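Local coordinates for leucine-rich repeat protein TpLRR (Treponema pallidum, PDB 6MLX) that is of unknown function but, as a secreted, probably periplasmic leucine-rich repeat protein, may take part in binding other molecules, at residues F11-T16 against S38-L43; I22-Y27 against V34-Q39. One frame throughout, in Å; residues are numbered along the deposited sequence.

In the fold
Both contacts lie at the N-terminal end of the leucine-rich repeat solenoid, with centres about 7 Å apart. Strands 11-15 and 22-27 are antiparallel neighbours in one sheet, and Gln12 O meets Thr25 N at 2.8 Å, probably a hydrogen bond. Contact 1 sets 11-16 against the hairpin turn in 38-43, at the surface; contact 2 sets 22-27 against 34-39, in the buried interior. The second segments share Ser38 and Gln39, so one run of chain leaves strand 33-35 through contact 2 and turns back in contact 1. Ile22 and Phe11 tie the two together: Ile22 touches Tyr13, Leu15 and Ile40, while Phe11 touches Ile24, Tyr27 and Leu36.

Contact 1 (F11-T16 against S38-L43); sequences FQYGLT and SQIDGL
Ile40 lays its CD1 methyl over one face of the Tyr13 ring, a CH-pi contact in which CD1 sits 3.8 Å from the ring centroid of Tyr13 and 23° off the ring normal. The methyl is offset toward the rim, and its closest ring atom is Tyr13 CD2, 3.5 Å from Ile40 CD1. The second branch helps: Ile40 CG2 reaches Tyr13 CZ at 3.8 Å, so this beta-branched residue, well suited to a strand, spans the ring from its root side to its phenol end. Tyr13 can offer this face because its CG stands between the backbone N and the carbonyl carbon (chi1 57°). Tyrosine suits this surface contact, giving an apolar face and a hydroxyl that can meet water.

The segment opposite is a beta hairpin with a two-residue type I' turn from Ile40 to Leu43, joining strand 39-40 to 43-48. Its backbone pair is Ile40 N to Leu43 O at 2.7 Å and Leu43 N to Ile40 O at 2.9 Å. Gln39 adds a clasp, its OE1 accepting from Gly42 N at 2.8 Å with an N-H...O angle of 154°. Both corners have positive phi: Gly42, without a CB, takes this easily, and Asp41 is among the residues that tolerate it.

A second apolar contact lies farther along the strand, where Leu15 CD2 meets Leu43 CD1 at 3.6 Å, the two flexible leucine side chains roughly perpendicular.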
# COMPACT_ATOMS: atom_id res chain seq x y z
N PHE A 11 8.43 20.71 -6.38
CA PHE A 11 7.13 20.11 -6.67
C PHE A 11 6.28 21.00 -7.56
O PHE A 11 6.26 22.23 -7.40
CB PHE A 11 6.32 19.83 -5.39
CG PHE A 11 7.06 19.06 -4.37
CD1 PHE A 11 7.08 17.67 -4.40
CD2 PHE A 11 7.79 19.72 -3.39
CE1 PHE A 11 7.79 16.96 -3.47
CE2 PHE A 11 8.51 19.02 -2.46
CZ PHE A 11 8.50 17.63 -2.49
N GLN A 12 5.55 20.37 -8.48
CA GLN A 12 4.38 20.95 -9.10
C GLN A 12 3.15 20.53 -8.31
O GLN A 12 3.06 19.39 -7.84
CB GLN A 12 4.24 20.50 -10.56
CG GLN A 12 5.48 20.80 -11.38
CD GLN A 12 5.33 20.46 -12.84
OE1 GLN A 12 4.43 19.71 -13.25
NE2 GLN A 12 6.21 21.02 -13.66
N TYR A 13 2.20 21.46 -8.18
CA TYR A 13 1.03 21.28 -7.32
C TYR A 13 -0.13 22.09 -7.85
O TYR A 13 0.04 23.05 -8.61
CB TYR A 13 1.31 21.71 -5.87
CG TYR A 13 1.77 23.15 -5.74
CD1 TYR A 13 0.86 24.18 -5.53
CD2 TYR A 13 3.11 23.46 -5.83
CE1 TYR A 13 1.30 25.51 -5.42
CE2 TYR A 13 3.55 24.77 -5.72
CZ TYR A 13 2.64 25.79 -5.51
OH TYR A 13 3.10 27.08 -5.41
N GLY A 14 -1.33 21.70 -7.41
CA GLY A 14 -2.53 22.49 -7.62
C GLY A 14 -3.26 22.71 -6.31
O GLY A 14 -2.83 22.27 -5.24
N LEU A 15 -4.37 23.44 -6.41
CA LEU A 15 -5.29 23.62 -5.30
C LEU A 15 -6.30 22.47 -5.29
O LEU A 15 -6.60 21.86 -6.33
CB LEU A 15 -6.04 24.96 -5.39
CG LEU A 15 -5.42 26.21 -4.75
CD1 LEU A 15 -6.44 27.34 -4.62
CD2 LEU A 15 -4.82 25.90 -3.39
N THR A 16 -6.79 22.16 -4.09
CA THR A 16 -7.92 21.27 -3.94
C THR A 16 -9.22 22.01 -4.31
O THR A 16 -9.28 23.24 -4.24
CB THR A 16 -7.98 20.77 -2.51
OG1 THR A 16 -8.93 19.69 -2.42
CG2 THR A 16 -8.40 21.90 -1.56
N SER A 38 4.53 19.94 4.92
CA SER A 38 3.18 19.87 5.46
C SER A 38 2.29 20.97 4.91
O SER A 38 1.06 20.86 5.00
CB SER A 38 3.23 19.96 6.98
OG SER A 38 4.02 21.07 7.35
N GLN A 39 2.88 22.03 4.35
CA GLN A 39 2.11 23.14 3.80
C GLN A 39 2.87 23.80 2.66
O GLN A 39 4.11 23.75 2.60
CB GLN A 39 1.77 24.17 4.90
CG GLN A 39 2.98 24.78 5.61
CD GLN A 39 3.59 25.94 4.84
OE1 GLN A 39 2.91 26.61 4.05
NE2 GLN A 39 4.89 26.19 5.06
N ILE A 40 2.13 24.40 1.74
CA ILE A 40 2.70 25.30 0.74
C ILE A 40 1.98 26.63 0.85
O ILE A 40 0.75 26.69 0.72
CB ILE A 40 2.60 24.75 -0.69
CG1 ILE A 40 3.68 23.70 -0.93
CG2 ILE A 40 2.79 25.89 -1.71
CD1 ILE A 40 3.77 23.26 -2.36
N ASP A 41 2.74 27.70 1.09
CA ASP A 41 2.22 29.06 1.20
C ASP A 41 0.96 29.10 2.06
O ASP A 41 -0.08 29.62 1.67
CB ASP A 41 2.01 29.66 -0.18
CG ASP A 41 3.33 29.94 -0.87
OD1 ASP A 41 4.20 30.56 -0.21
OD2 ASP A 41 3.53 29.49 -2.02
N GLY A 42 1.08 28.52 3.26
CA GLY A 42 0.02 28.56 4.23
C GLY A 42 -1.14 27.64 3.96
O GLY A 42 -2.14 27.71 4.67
N LEU A 43 -1.05 26.78 2.94
CA LEU A 43 -2.11 25.79 2.84
C LEU A 43 -1.56 24.39 3.10
O LEU A 43 -0.41 24.10 2.73
CB LEU A 43 -2.78 25.81 1.46
CG LEU A 43 -3.73 26.99 1.32
CD1 LEU A 43 -4.62 26.82 0.09
CD2 LEU A 43 -4.55 27.18 2.61

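Contact 2 (I22-Y27 against V34-Q39); sequences IIITRY and VVLPSQ
Val34 sets its CG2 methyl over a face of the Tyr27 ring, 3.6 Å from the ring centroid of Tyr27 and 26° off the normal, a CH-pi contact. The methyl is shifted toward the phenol end: Val34 CG2 is 3.3 Å from Tyr27 CZ and 3.5 Å from Tyr27 OH. In Val34 the other methyl, CG1, takes the position anti to N, which leaves CG2 beside the N, where it meets the ring. A compact branched residue suits this place, since a methyl one bond from CB can be set over the ring without a long flexible chain.

Farther along, Ile24 CG1 and Leu36 CD1 touch at 4.0 Å, the two side chains running alongside in opposite senses. The CB of Leu36 does not point at strand 22-27; chi1 (-165°) and chi2 (71°) together bring its CD1 end to Ile24. Ile24 and Tyr27, three residues apart, both face this interior because Thr25 and Arg26 form a classic beta bulge opposite Gln12, which shifts the strand's alternation by one. The site lies in the hydrophobic core at the start of the solenoid, where strand 33-35 begins a stack of parallel strands.

With no hydrogen bond between the segments, cohesion here rests on dispersion and the burial of hydrocarbon, while the polar end of the touching side chains, Tyr27 OH, has a hydrogen bond with Gly31 N.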
# COMPACT_ATOMS: atom_id res chain seq x y z
N ILE A 22 -3.33 21.82 -0.69
CA ILE A 22 -2.43 21.65 -1.83
C ILE A 22 -2.40 20.18 -2.21
O ILE A 22 -2.23 19.31 -1.35
CB ILE A 22 -1.02 22.16 -1.48
CG1 ILE A 22 -1.04 23.65 -1.11
CG2 ILE A 22 -0.05 21.93 -2.64
CD1 ILE A 22 -1.66 24.53 -2.18
N ILE A 23 -2.59 19.90 -3.50
CA ILE A 23 -2.42 18.58 -4.10
C ILE A 23 -1.08 18.56 -4.82
O ILE A 23 -0.85 19.37 -5.73
CB ILE A 23 -3.56 18.26 -5.08
CG1 ILE A 23 -4.91 18.29 -4.36
CG2 ILE A 23 -3.26 16.94 -5.84
CD1 ILE A 23 -6.13 18.26 -5.28
N ILE A 24 -0.19 17.64 -4.44
CA ILE A 24 1.11 17.55 -5.09
C ILE A 24 0.97 16.70 -6.35
O ILE A 24 0.59 15.52 -6.28
CB ILE A 24 2.17 16.96 -4.14
CG1 ILE A 24 2.33 17.84 -2.91
CG2 ILE A 24 3.51 16.82 -4.85
CD1 ILE A 24 2.92 19.19 -3.19
N THR A 25 1.27 17.29 -7.50
CA THR A 25 1.08 16.62 -8.78
C THR A 25 2.37 16.08 -9.37
O THR A 25 2.31 15.14 -10.17
CB THR A 25 0.42 17.57 -9.79
OG1 THR A 25 1.26 18.70 -10.00
CG2 THR A 25 -0.91 18.05 -9.26
N ARG A 26 3.52 16.62 -9.00
CA ARG A 26 4.75 16.04 -9.52
C ARG A 26 5.91 16.43 -8.62
O ARG A 26 5.98 17.55 -8.11
CB ARG A 26 5.00 16.47 -10.98
CG ARG A 26 6.19 15.80 -11.66
CD ARG A 26 5.99 14.26 -11.77
NE ARG A 26 6.84 13.65 -12.81
CZ ARG A 26 7.35 12.42 -12.75
NH1 ARG A 26 7.15 11.64 -11.71
NH2 ARG A 26 8.10 11.98 -13.76
N TYR A 27 6.81 15.47 -8.39
CA TYR A 27 8.10 15.74 -7.79
C TYR A 27 9.11 15.88 -8.92
O TYR A 27 9.23 14.98 -9.76
CB TYR A 27 8.50 14.64 -6.82
CG TYR A 27 9.94 14.73 -6.35
CD1 TYR A 27 10.40 15.84 -5.66
CD2 TYR A 27 10.82 13.68 -6.58
CE1 TYR A 27 11.71 15.92 -5.22
CE2 TYR A 27 12.13 13.75 -6.15
CZ TYR A 27 12.57 14.86 -5.48
OH TYR A 27 13.87 14.90 -5.05
N VAL A 34 12.99 12.77 0.12
CA VAL A 34 12.02 13.85 0.08
C VAL A 34 11.29 13.85 1.42
O VAL A 34 10.89 12.79 1.91
CB VAL A 34 11.03 13.66 -1.09
CG1 VAL A 34 9.81 14.58 -0.97
CG2 VAL A 34 11.74 13.90 -2.40
N VAL A 35 11.21 15.02 2.04
CA VAL A 35 10.30 15.26 3.14
C VAL A 35 9.25 16.21 2.59
O VAL A 35 9.48 17.41 2.46
CB VAL A 35 11.00 15.85 4.37
CG1 VAL A 35 9.97 16.13 5.47
CG2 VAL A 35 12.09 14.92 4.88
N LEU A 36 8.10 15.65 2.23
CA LEU A 36 7.02 16.43 1.66
C LEU A 36 6.58 17.52 2.64
O LEU A 36 6.22 17.20 3.79
CB LEU A 36 5.84 15.54 1.34
CG LEU A 36 4.83 16.19 0.42
CD1 LEU A 36 5.48 16.28 -0.95
CD2 LEU A 36 3.53 15.40 0.38
N PRO A 37 6.58 18.79 2.23
CA PRO A 37 6.17 19.86 3.16
C PRO A 37 4.74 19.66 3.64
O PRO A 37 3.86 19.26 2.88
CB PRO A 37 6.31 21.14 2.31
CG PRO A 37 6.11 20.66 0.89
CD PRO A 37 6.81 19.30 0.87
N SER A 38 4.53 19.94 4.92
CA SER A 38 3.18 19.87 5.46
C SER A 38 2.29 20.97 4.91
O SER A 38 1.06 20.86 5.00
CB SER A 38 3.23 19.96 6.98
OG SER A 38 4.02 21.07 7.35
N GLN A 39 2.88 22.03 4.35
CA GLN A 39 2.11 23.14 3.80
C GLN A 39 2.87 23.80 2.66
O GLN A 39 4.11 23.75 2.60
CB GLN A 39 1.77 24.17 4.90
CG GLN A 39 2.98 24.78 5.61
CD GLN A 39 3.59 25.94 4.84
OE1 GLN A 39 2.91 26.61 4.05
NE2 GLN A 39 4.89 26.19 5.06